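Local coordinates for histidinol-phosphatase (Listeria monocytogenes serotype 4b str. H7858, PDB 6NLR), which probably hydrolyses histidinol phosphate to histidinol and phosphate in histidine biosynthesis, using a trinuclear metal centre in a PHP-type fold, at residues L184-K187 and F188-F191; P238-K241 and I242-A246; D198-E201 and E202-E205; V262-I265 and G266-Y269. All blocks are in the same frame, centred on the assembly; numbering follows the deposited sequence.

Contact 1: residues L184-K187 and F188-F191; sequences LCQK and FQQF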
loop_
_atom_site.group_PDB
_atom_site.type_symbol
_atom_site.label_atom_id
_atom_site.label_comp_id
_atom_site.label_asym_id
_atom_site.label_seq_id
_atom_site.Cartn_x
_atom_site.Cartn_y
_atom_site.Cartn_z
ATOM N N LEU A 184 -7.572 2.816 2.714
ATOM C CA LEU A 184 -7.773 2.603 1.250
ATOM C C LEU A 184 -9.272 2.444 0.944
ATOM O O LEU A 184 -9.657 2.633 -0.210
ATOM C CB LEU A 184 -6.990 1.376 0.769
ATOM C CG LEU A 184 -6.925 1.220 -0.758
ATOM C CD1 LEU A 184 -6.047 2.311 -1.375
ATOM C CD2 LEU A 184 -6.384 -0.150 -1.129
ATOM N N CYS A 185 -10.083 2.112 1.943
ATOM C CA CYS A 185 -11.571 2.079 1.871
ATOM C C CYS A 185 -12.140 3.470 1.531
ATOM O O CYS A 185 -13.345 3.520 1.202
ATOM C CB CYS A 185 -12.168 1.562 3.177
ATOM S SG CYS A 185 -11.727 2.530 4.656
ATOM N N GLN A 186 -11.322 4.529 1.522
ATOM C CA GLN A 186 -11.769 5.918 1.176
ATOM C C GLN A 186 -11.396 6.295 -0.266
ATOM O O GLN A 186 -11.699 7.424 -0.680
ATOM C CB GLN A 186 -11.182 6.946 2.154
ATOM C CG GLN A 186 -11.454 6.624 3.615
ATOM C CD GLN A 186 -12.915 6.446 3.953
ATOM O OE1 GLN A 186 -13.310 5.459 4.577
ATOM N NE2 GLN A 186 -13.743 7.408 3.545
ATOM N N LYS A 187 -10.792 5.388 -1.036
ATOM C CA LYS A 187 -10.275 5.747 -2.383
ATOM C C LYS A 187 -11.413 6.230 -3.289
ATOM O O LYS A 187 -11.146 7.121 -4.117
ATOM C CB LYS A 187 -9.528 4.592 -3.040
ATOM C CG LYS A 187 -9.008 4.919 -4.431
ATOM C CD LYS A 187 -8.125 3.865 -5.010
ATOM C CE LYS A 187 -7.634 4.205 -6.405
ATOM N NZ LYS A 187 -6.746 3.122 -6.879
ATOM N N PHE A 188 -12.643 5.701 -3.151
ATOM C CA PHE A 188 -13.782 6.086 -4.031
ATOM C C PHE A 188 -14.872 6.777 -3.218
ATOM O O PHE A 188 -16.048 6.795 -3.636
ATOM C CB PHE A 188 -14.283 4.853 -4.769
ATOM C CG PHE A 188 -13.212 4.186 -5.589
ATOM C CD1 PHE A 188 -12.559 4.872 -6.616
ATOM C CD2 PHE A 188 -12.828 2.891 -5.302
ATOM C CE1 PHE A 188 -11.550 4.260 -7.341
ATOM C CE2 PHE A 188 -11.849 2.269 -6.057
ATOM C CZ PHE A 188 -11.215 2.954 -7.065
ATOM N N GLN A 189 -14.460 7.329 -2.081
ATOM C CA GLN A 189 -15.287 8.090 -1.113
ATOM C C GLN A 189 -16.448 8.832 -1.787
ATOM O O GLN A 189 -17.637 8.667 -1.398
ATOM C CB GLN A 189 -14.377 9.202 -0.594
ATOM C CG GLN A 189 -14.348 9.250 0.884
ATOM C CD GLN A 189 -13.216 10.097 1.375
ATOM O OE1 GLN A 189 -12.811 9.849 2.477
ATOM N NE2 GLN A 189 -12.735 11.079 0.610
ATOM N N GLN A 190 -16.094 9.701 -2.723
ATOM C CA GLN A 190 -17.024 10.743 -3.234
ATOM C C GLN A 190 -18.065 10.065 -4.135
ATOM O O GLN A 190 -19.155 10.616 -4.261
ATOM C CB GLN A 190 -16.225 11.881 -3.874
ATOM C CG GLN A 190 -15.215 12.560 -2.919
ATOM C CD GLN A 190 -15.698 13.444 -1.757
ATOM O OE1 GLN A 190 -16.898 13.640 -1.468
ATOM N NE2 GLN A 190 -14.725 14.012 -1.046
ATOM N N PHE A 191 -17.773 8.881 -4.685
ATOM C CA PHE A 191 -18.741 8.096 -5.500
ATOM C C PHE A 191 -19.931 7.706 -4.614
ATOM O O PHE A 191 -21.047 7.570 -5.124
ATOM C CB PHE A 191 -18.104 6.850 -6.111
ATOM C CG PHE A 191 -18.986 6.109 -7.096
ATOM C CD1 PHE A 191 -19.113 6.549 -8.406
ATOM C CD2 PHE A 191 -19.644 4.939 -6.724
ATOM C CE1 PHE A 191 -19.913 5.851 -9.303
ATOM C CE2 PHE A 191 -20.458 4.255 -7.618
ATOM C CZ PHE A 191 -20.579 4.706 -8.910
HETATM O O HOH W 1 -13.761 3.796 -1.529
#

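Contact 2: residues P238-K241 and I242-A246; sequences PPKK and IVTLA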
loop_
_atom_site.group_PDB
_atom_site.type_symbol
_atom_site.label_atom_id
_atom_site.label_comp_id
_atom_site.label_asym_id
_atom_site.label_seq_id
_atom_site.Cartn_x
_atom_site.Cartn_y
_atom_site.Cartn_z
ATOM N N PRO A 238 -3.341 7.705 6.022
ATOM C CA PRO A 238 -4.684 7.993 6.518
ATOM C C PRO A 238 -4.954 9.500 6.563
ATOM O O PRO A 238 -4.068 10.316 6.290
ATOM C CB PRO A 238 -4.643 7.342 7.900
ATOM C CG PRO A 238 -3.187 7.471 8.351
ATOM C CD PRO A 238 -2.355 7.590 7.101
ATOM N N PRO A 239 -6.183 9.924 6.914
ATOM C CA PRO A 239 -6.486 11.334 7.143
ATOM C C PRO A 239 -5.933 11.873 8.477
ATOM O O PRO A 239 -5.527 11.125 9.330
ATOM C CB PRO A 239 -8.012 11.393 7.150
ATOM C CG PRO A 239 -8.461 10.018 7.487
ATOM C CD PRO A 239 -7.351 9.064 7.112
ATOM N N LYS A 240 -5.965 13.189 8.604
ATOM C CA LYS A 240 -5.395 13.971 9.726
ATOM C C LYS A 240 -5.843 13.404 11.084
ATOM O O LYS A 240 -4.983 13.265 11.951
ATOM C CB LYS A 240 -5.781 15.435 9.569
ATOM C CG LYS A 240 -5.233 16.391 10.614
ATOM C CD LYS A 240 -3.761 16.340 10.798
ATOM C CE LYS A 240 -3.294 17.400 11.773
ATOM N NZ LYS A 240 -3.655 18.763 11.322
ATOM N N LYS A 241 -7.121 13.130 11.296
ATOM C CA LYS A 241 -7.615 12.643 12.620
ATOM C C LYS A 241 -6.837 11.375 13.019
ATOM O O LYS A 241 -6.393 11.280 14.183
ATOM C CB LYS A 241 -9.121 12.355 12.595
ATOM C CG LYS A 241 -9.753 12.264 13.975
ATOM C CD LYS A 241 -11.208 11.825 13.973
ATOM C CE LYS A 241 -11.817 11.887 15.360
ATOM N NZ LYS A 241 -13.300 11.912 15.329
ATOM N N ILE A 242 -6.604 10.464 12.079
ATOM C CA ILE A 242 -5.878 9.193 12.352
ATOM C C ILE A 242 -4.398 9.510 12.566
ATOM O O ILE A 242 -3.816 8.959 13.520
ATOM C CB ILE A 242 -6.098 8.173 11.233
ATOM C CG1 ILE A 242 -7.585 7.899 10.967
ATOM C CG2 ILE A 242 -5.280 6.908 11.483
ATOM C CD1 ILE A 242 -8.424 7.639 12.171
ATOM N N VAL A 243 -3.822 10.404 11.755
ATOM C CA VAL A 243 -2.397 10.799 11.862
ATOM C C VAL A 243 -2.134 11.316 13.283
ATOM O O VAL A 243 -1.125 10.924 13.879
ATOM C CB VAL A 243 -2.001 11.826 10.784
ATOM C CG1 VAL A 243 -0.640 12.450 11.084
ATOM C CG2 VAL A 243 -2.004 11.179 9.395
ATOM N N THR A 244 -3.021 12.152 13.812
ATOM C CA THR A 244 -2.902 12.760 15.159
ATOM C C THR A 244 -2.923 11.665 16.236
ATOM O O THR A 244 -2.050 11.696 17.088
ATOM C CB THR A 244 -4.002 13.815 15.360
ATOM O OG1 THR A 244 -3.762 14.775 14.331
ATOM C CG2 THR A 244 -3.986 14.485 16.715
ATOM N N LEU A 245 -3.885 10.748 16.208
ATOM C CA LEU A 245 -3.924 9.601 17.156
ATOM C C LEU A 245 -2.615 8.807 17.044
ATOM O O LEU A 245 -2.008 8.530 18.089
ATOM C CB LEU A 245 -5.133 8.709 16.887
ATOM C CG LEU A 245 -6.492 9.358 17.147
ATOM C CD1 LEU A 245 -7.627 8.478 16.650
ATOM C CD2 LEU A 245 -6.671 9.721 18.616
ATOM N N ALA A 246 -2.164 8.492 15.825
ATOM C CA ALA A 246 -0.950 7.666 15.620
ATOM C C ALA A 246 0.252 8.412 16.203
ATOM O O ALA A 246 1.034 7.790 16.952
ATOM C CB ALA A 246 -0.758 7.284 14.166
#

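Contact 3: residues D198-E201 and E202-E205; sequences DFSE and EVME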
loop_
_atom_site.group_PDB
_atom_site.type_symbol
_atom_site.label_atom_id
_atom_site.label_comp_id
_atom_site.label_asym_id
_atom_site.label_seq_id
_atom_site.Cartn_x
_atom_site.Cartn_y
_atom_site.Cartn_z
ATOM N N ASP A 198 -16.922 12.342 8.690
ATOM C CA ASP A 198 -18.044 11.776 9.498
ATOM C C ASP A 198 -17.852 10.267 9.731
ATOM O O ASP A 198 -18.869 9.498 9.839
ATOM C CB ASP A 198 -19.383 12.191 8.880
ATOM C CG ASP A 198 -19.813 11.251 7.771
ATOM O OD1 ASP A 198 -18.935 10.857 6.960
ATOM O OD2 ASP A 198 -21.009 10.866 7.766
ATOM N N PHE A 199 -16.614 9.834 9.932
ATOM C CA PHE A 199 -16.321 8.467 10.462
ATOM C C PHE A 199 -17.221 8.200 11.674
ATOM O O PHE A 199 -17.225 9.014 12.591
ATOM C CB PHE A 199 -14.844 8.302 10.842
ATOM C CG PHE A 199 -13.885 8.191 9.688
ATOM C CD1 PHE A 199 -14.329 8.095 8.373
ATOM C CD2 PHE A 199 -12.520 8.177 9.910
ATOM C CE1 PHE A 199 -13.430 8.006 7.313
ATOM C CE2 PHE A 199 -11.626 8.061 8.856
ATOM C CZ PHE A 199 -12.081 7.987 7.565
ATOM N N SER A 200 -17.966 7.096 11.656
ATOM C CA SER A 200 -18.859 6.669 12.761
ATOM C C SER A 200 -18.006 6.325 13.990
ATOM O O SER A 200 -16.770 6.100 13.839
ATOM C CB SER A 200 -19.663 5.467 12.355
ATOM O OG SER A 200 -18.796 4.349 12.262
ATOM N N GLU A 201 -18.635 6.270 15.155
ATOM C CA GLU A 201 -17.940 5.959 16.425
ATOM C C GLU A 201 -17.332 4.558 16.315
ATOM O O GLU A 201 -16.192 4.375 16.777
ATOM C CB GLU A 201 -18.911 6.085 17.600
ATOM C CG GLU A 201 -18.250 5.840 18.940
ATOM C CD GLU A 201 -16.894 6.522 19.101
ATOM O OE1 GLU A 201 -16.862 7.775 19.003
ATOM O OE2 GLU A 201 -15.858 5.782 19.237
ATOM N N GLU A 202 -18.041 3.622 15.701
ATOM C CA GLU A 202 -17.558 2.233 15.520
ATOM C C GLU A 202 -16.298 2.225 14.638
ATOM O O GLU A 202 -15.331 1.505 14.969
ATOM C CB GLU A 202 -18.652 1.342 14.926
ATOM C CG GLU A 202 -18.276 -0.131 15.017
ATOM C CD GLU A 202 -19.337 -1.118 14.549
ATOM O OE1 GLU A 202 -20.471 -0.681 14.263
ATOM O OE2 GLU A 202 -19.015 -2.316 14.459
ATOM N N VAL A 203 -16.290 2.976 13.534
ATOM C CA VAL A 203 -15.071 3.056 12.664
ATOM C C VAL A 203 -13.919 3.633 13.488
ATOM O O VAL A 203 -12.796 3.120 13.435
ATOM C CB VAL A 203 -15.361 3.856 11.388
ATOM C CG1 VAL A 203 -14.095 4.331 10.692
ATOM C CG2 VAL A 203 -16.255 3.059 10.446
HETATM N N MSE A 204 -14.214 4.669 14.287
HETATM C CA MSE A 204 -13.179 5.335 15.058
HETATM C C MSE A 204 -12.577 4.385 16.099
HETATM O O MSE A 204 -11.364 4.396 16.309
HETATM C CB MSE A 204 -13.714 6.593 15.745
HETATM C CG MSE A 204 -13.835 7.799 14.837
HETATM SE SE MSE A 204 -12.184 8.130 13.768
HETATM C CE MSE A 204 -10.746 8.123 15.105
ATOM N N GLU A 205 -13.433 3.584 16.738
ATOM C CA GLU A 205 -12.996 2.619 17.741
ATOM C C GLU A 205 -12.097 1.554 17.089
ATOM O O GLU A 205 -11.053 1.199 17.677
ATOM C CB GLU A 205 -14.207 1.968 18.419
ATOM C CG GLU A 205 -13.851 0.931 19.477
ATOM C CD GLU A 205 -12.911 1.390 20.598
ATOM O OE1 GLU A 205 -12.866 2.609 20.891
ATOM O OE2 GLU A 205 -12.220 0.529 21.190
#

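Contact 4: residues V262-I265 and G266-Y269; sequences VQDI and GRGY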
loop_
_atom_site.group_PDB
_atom_site.type_symbol
_atom_site.label_atom_id
_atom_site.label_comp_id
_atom_site.label_asym_id
_atom_site.label_seq_id
_atom_site.Cartn_x
_atom_site.Cartn_y
_atom_site.Cartn_z
ATOM N N VAL A 262 7.209 8.979 -13.311
ATOM C CA VAL A 262 8.028 10.190 -13.040
ATOM C C VAL A 262 7.132 11.320 -12.512
ATOM O O VAL A 262 7.554 12.019 -11.587
ATOM C CB VAL A 262 8.791 10.603 -14.310
ATOM C CG1 VAL A 262 9.556 11.908 -14.125
ATOM C CG2 VAL A 262 9.740 9.492 -14.749
ATOM N N GLN A 263 5.939 11.495 -13.076
ATOM C CA GLN A 263 5.074 12.661 -12.767
ATOM C C GLN A 263 4.589 12.563 -11.321
ATOM O O GLN A 263 4.270 13.589 -10.761
ATOM C CB GLN A 263 3.902 12.760 -13.745
ATOM C CG GLN A 263 4.329 13.163 -15.154
ATOM C CD GLN A 263 5.179 14.413 -15.215
ATOM O OE1 GLN A 263 6.409 14.345 -15.334
ATOM N NE2 GLN A 263 4.522 15.564 -15.132
ATOM N N ASP A 264 4.551 11.366 -10.749
ATOM C CA ASP A 264 4.064 11.126 -9.369
ATOM C C ASP A 264 5.142 11.479 -8.337
ATOM O O ASP A 264 4.803 11.641 -7.158
ATOM C CB ASP A 264 3.694 9.656 -9.181
ATOM C CG ASP A 264 2.507 9.188 -9.993
ATOM O OD1 ASP A 264 1.737 10.049 -10.487
ATOM O OD2 ASP A 264 2.332 7.952 -10.095
ATOM N N ILE A 265 6.416 11.488 -8.720
ATOM C CA ILE A 265 7.533 11.598 -7.736
ATOM C C ILE A 265 7.375 12.911 -6.959
ATOM O O ILE A 265 7.182 13.941 -7.593
ATOM C CB ILE A 265 8.907 11.482 -8.430
ATOM C CG1 ILE A 265 9.118 10.076 -9.018
ATOM C CG2 ILE A 265 10.027 11.870 -7.480
ATOM C CD1 ILE A 265 9.393 9.029 -8.004
ATOM N N GLY A 266 7.454 12.848 -5.624
ATOM C CA GLY A 266 7.407 14.017 -4.725
ATOM C C GLY A 266 5.983 14.485 -4.448
ATOM O O GLY A 266 5.832 15.408 -3.667
ATOM N N ARG A 267 4.949 13.866 -5.026
ATOM C CA ARG A 267 3.582 14.449 -4.965
ATOM C C ARG A 267 3.110 14.481 -3.497
ATOM O O ARG A 267 3.342 13.505 -2.752
ATOM C CB ARG A 267 2.615 13.683 -5.878
ATOM C CG ARG A 267 2.293 12.272 -5.401
ATOM C CD ARG A 267 1.423 11.566 -6.422
ATOM N NE ARG A 267 1.286 10.138 -6.154
ATOM C CZ ARG A 267 0.519 9.318 -6.864
ATOM N NH1 ARG A 267 -0.227 9.790 -7.853
ATOM N NH2 ARG A 267 0.485 8.025 -6.580
ATOM N N GLY A 268 2.499 15.587 -3.084
ATOM C CA GLY A 268 1.914 15.758 -1.740
ATOM C C GLY A 268 2.977 15.768 -0.628
ATOM O O GLY A 268 2.600 15.684 0.573
ATOM N N TYR A 269 4.260 15.953 -0.950
ATOM C CA TYR A 269 5.303 15.924 0.098
ATOM C C TYR A 269 5.055 17.047 1.115
ATOM O O TYR A 269 5.195 16.743 2.346
ATOM C CB TYR A 269 6.723 15.977 -0.447
ATOM C CG TYR A 269 7.710 15.704 0.648
ATOM C CD1 TYR A 269 7.930 14.409 1.066
ATOM C CD2 TYR A 269 8.389 16.736 1.291
ATOM C CE1 TYR A 269 8.829 14.116 2.067
ATOM C CE2 TYR A 269 9.282 16.469 2.316
ATOM C CZ TYR A 269 9.478 15.155 2.720
ATOM O OH TYR A 269 10.345 14.874 3.733
HETATM O O HOH W 2 0.084 12.280 -9.282
#

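Contact 1: residues L184-K187 and F188-F191
The ring of Phe188 carries the methylene chain of Lys187 over one face, a CH-pi contact within the type I beta turn that runs from Gln186 to Gln189. Lys187 CG stands 4.0 Å from the ring centroid, almost straight above it. With its CG anti to the backbone N (chi1 179°) and the rest of the chain fully extended, the lysine runs alongside the ring, CD passing over CZ and CE running on beyond the rim, and delivers NZ to the backbone O of Asp135. The Lys187 side chain lies about 5 Å from the sulfate bound in the active site. Helix 138-149 packs on Phe188 through Ala138 and Tyr141.

The other flat groups are two amides, turned 56° from each other. The turn itself is closed by Gln189 N giving a bond of 3.1 Å to Gln186 O, approached from above the carbonyl plane. A water links Cys185 O to Phe188 N. Gln186 bends at chi2, and its OE1 is taken by Gln156 NE2 of helix 152-168. Its NE2 serves the turn: it reaches Gln189 OE1 at 2.8 Å, nearly straight and on an in-plane lone pair of that oxygen.

Contact 2: residues P238-K241 and I242-A246
Pro239 and Val243 are joined by the first regular i to i+4 bond of helix 240-248, the helix of the beta-alpha-beta unit between strands 220-224 and 253-256. Pro239 is the N-cap, and its O receives Val243 N at 3.1 Å in the carbonyl plane, with a weak second bond from Ile242 N. Two residues on, Leu245 N bonds to Lys241 O. Lys240 O is gripped twice by a single residue: Thr244 N comes in at 2.9 Å, nearly head-on to the C=O bond, while Thr244 OG1 donates from above the carbonyl plane. The threonine can do this because OG1 lies beside its own backbone N (chi1 -60°), turned back toward the preceding turn. The bent Lys240 chain passes its CE by the same hydroxyl.

Before the helix, the two prolines pack against its first turn. Pro238, which follows a cis peptide bond, lays CB on Ile242 CG2 at 3.7 Å, and its CG meets Val243 CG2 with the two side chains crossing at about a right angle. Phe253 of strand 253-256 covers both Pro238 and Val243, while Ile242 also touches Phe207 of helix 201-217. The ring of Pro239 lies alongside Ile242 instead, pointing the same way, and its CD sits 4.0 Å from Ile242 CG1.

Contact 3: residues D198-E201 and E202-E205
Ser200 is the N-cap of helix 201-217, its O taking Met204 N at 3.0 Å while Glu201 O takes Glu205 N at 2.9 Å to begin the regular helical bonding. The serine side chain closes the end: Val203 N donates to Ser200 OG at 3.1 Å in a nearly straight capping bond. The position of OG between the backbone N and the carbonyl carbon (chi1 70°) turns it toward the first turn of the helix, and there it also brushes Val203 CG2 at 3.4 Å. The same hydroxyl is hydrogen-bonded to Glu153 OE2, which ties the cap to helix 152-168.

Just ahead of the cap, Phe199 folds against the first turn. Val203 CG1 comes within 4.0 Å of Phe199 CG, and Gln156 of helix 152-168 touches both residues. Residue 204 is a selenomethionine bent at chi2 and chi3; it crosses Phe199 at about a right angle in a Met-aromatic contact, with SE in the ring plane at the edge, 5.2 Å from the ring centroid. Further out, Met204 packs on helix 240-248. On the exposed side, Glu201 and Glu205 are one turn apart and both form salt bridges to Arg208 NH2, a shared cation that would ease their mutual repulsion. At the aromatic edge, the closest approach is Met204 SE to Phe199 CD2 at 3.9 Å.

Contact 4: residues V262-I265 and G266-Y269
Two successive type II beta turns shape the loop between strand 253-256 and helix 269-276, and the first, from Asp264 to Arg267, holds this contact. Arg267 N closes it with a 3.1 Å bond to Asp264 O. Gly266 occupies the third position of that turn with positive phi (82°). The second turn, Gly266 to Tyr269, is closed by Tyr269 N on Gly266 O and leads into the helix, with Gly268 at the N-cap.

Over the first turn, the two charged side chains lie side by side and point the same way. The carboxylate of Asp264 is stacked on one face of the Arg267 guanidinium, the planes 18° apart, with CG above the plane, offset toward the rim. The pair is therefore a salt bridge of charge alone, Asp264 OD1 to Arg267 NH1 at 3.3 Å, with no N-H aimed at the oxygen. Arg267 starts from chi1 69°, which places CG 3.1 Å from Asp264 O, and then runs extended to bring its flat end beneath the carboxylate. Both ends have other duties: Asp264 OD2 accepts from the backbone N of His260, a manganese ligand, and Arg267 NE donates to Ser257 O. Through that backbone bond the stacked pair is linked to a metal-ligand residue. A water bridges the pair, donating to Asp264 OD1 at 3.0 Å and accepting from Arg267 NH1 at 2.9 Å.

How the contacts relate
Contacts 1, 2 and 3 form one connected side of the fold. Contact 3 touches both others: Phe199 CE1 meets Gln186 CD of contact 1 at 3.7 Å, and its CE2 meets Pro239 CG of contact 2 at 4.0 Å, while Met204 CE packs on Leu245 CD1 at 3.5 Å. Contacts 1 and 2 stay about 6 Å apart at their nearest atoms. Contact 4 stands apart, its centre about 31 Å from that of contact 3. Contacts 1 and 4 come near the metal centre, the side chains of Lys187 and Arg267 each lying about 8 Å from a manganese ion; the Pro238 side chain of contact 2 is about 13 Å from one.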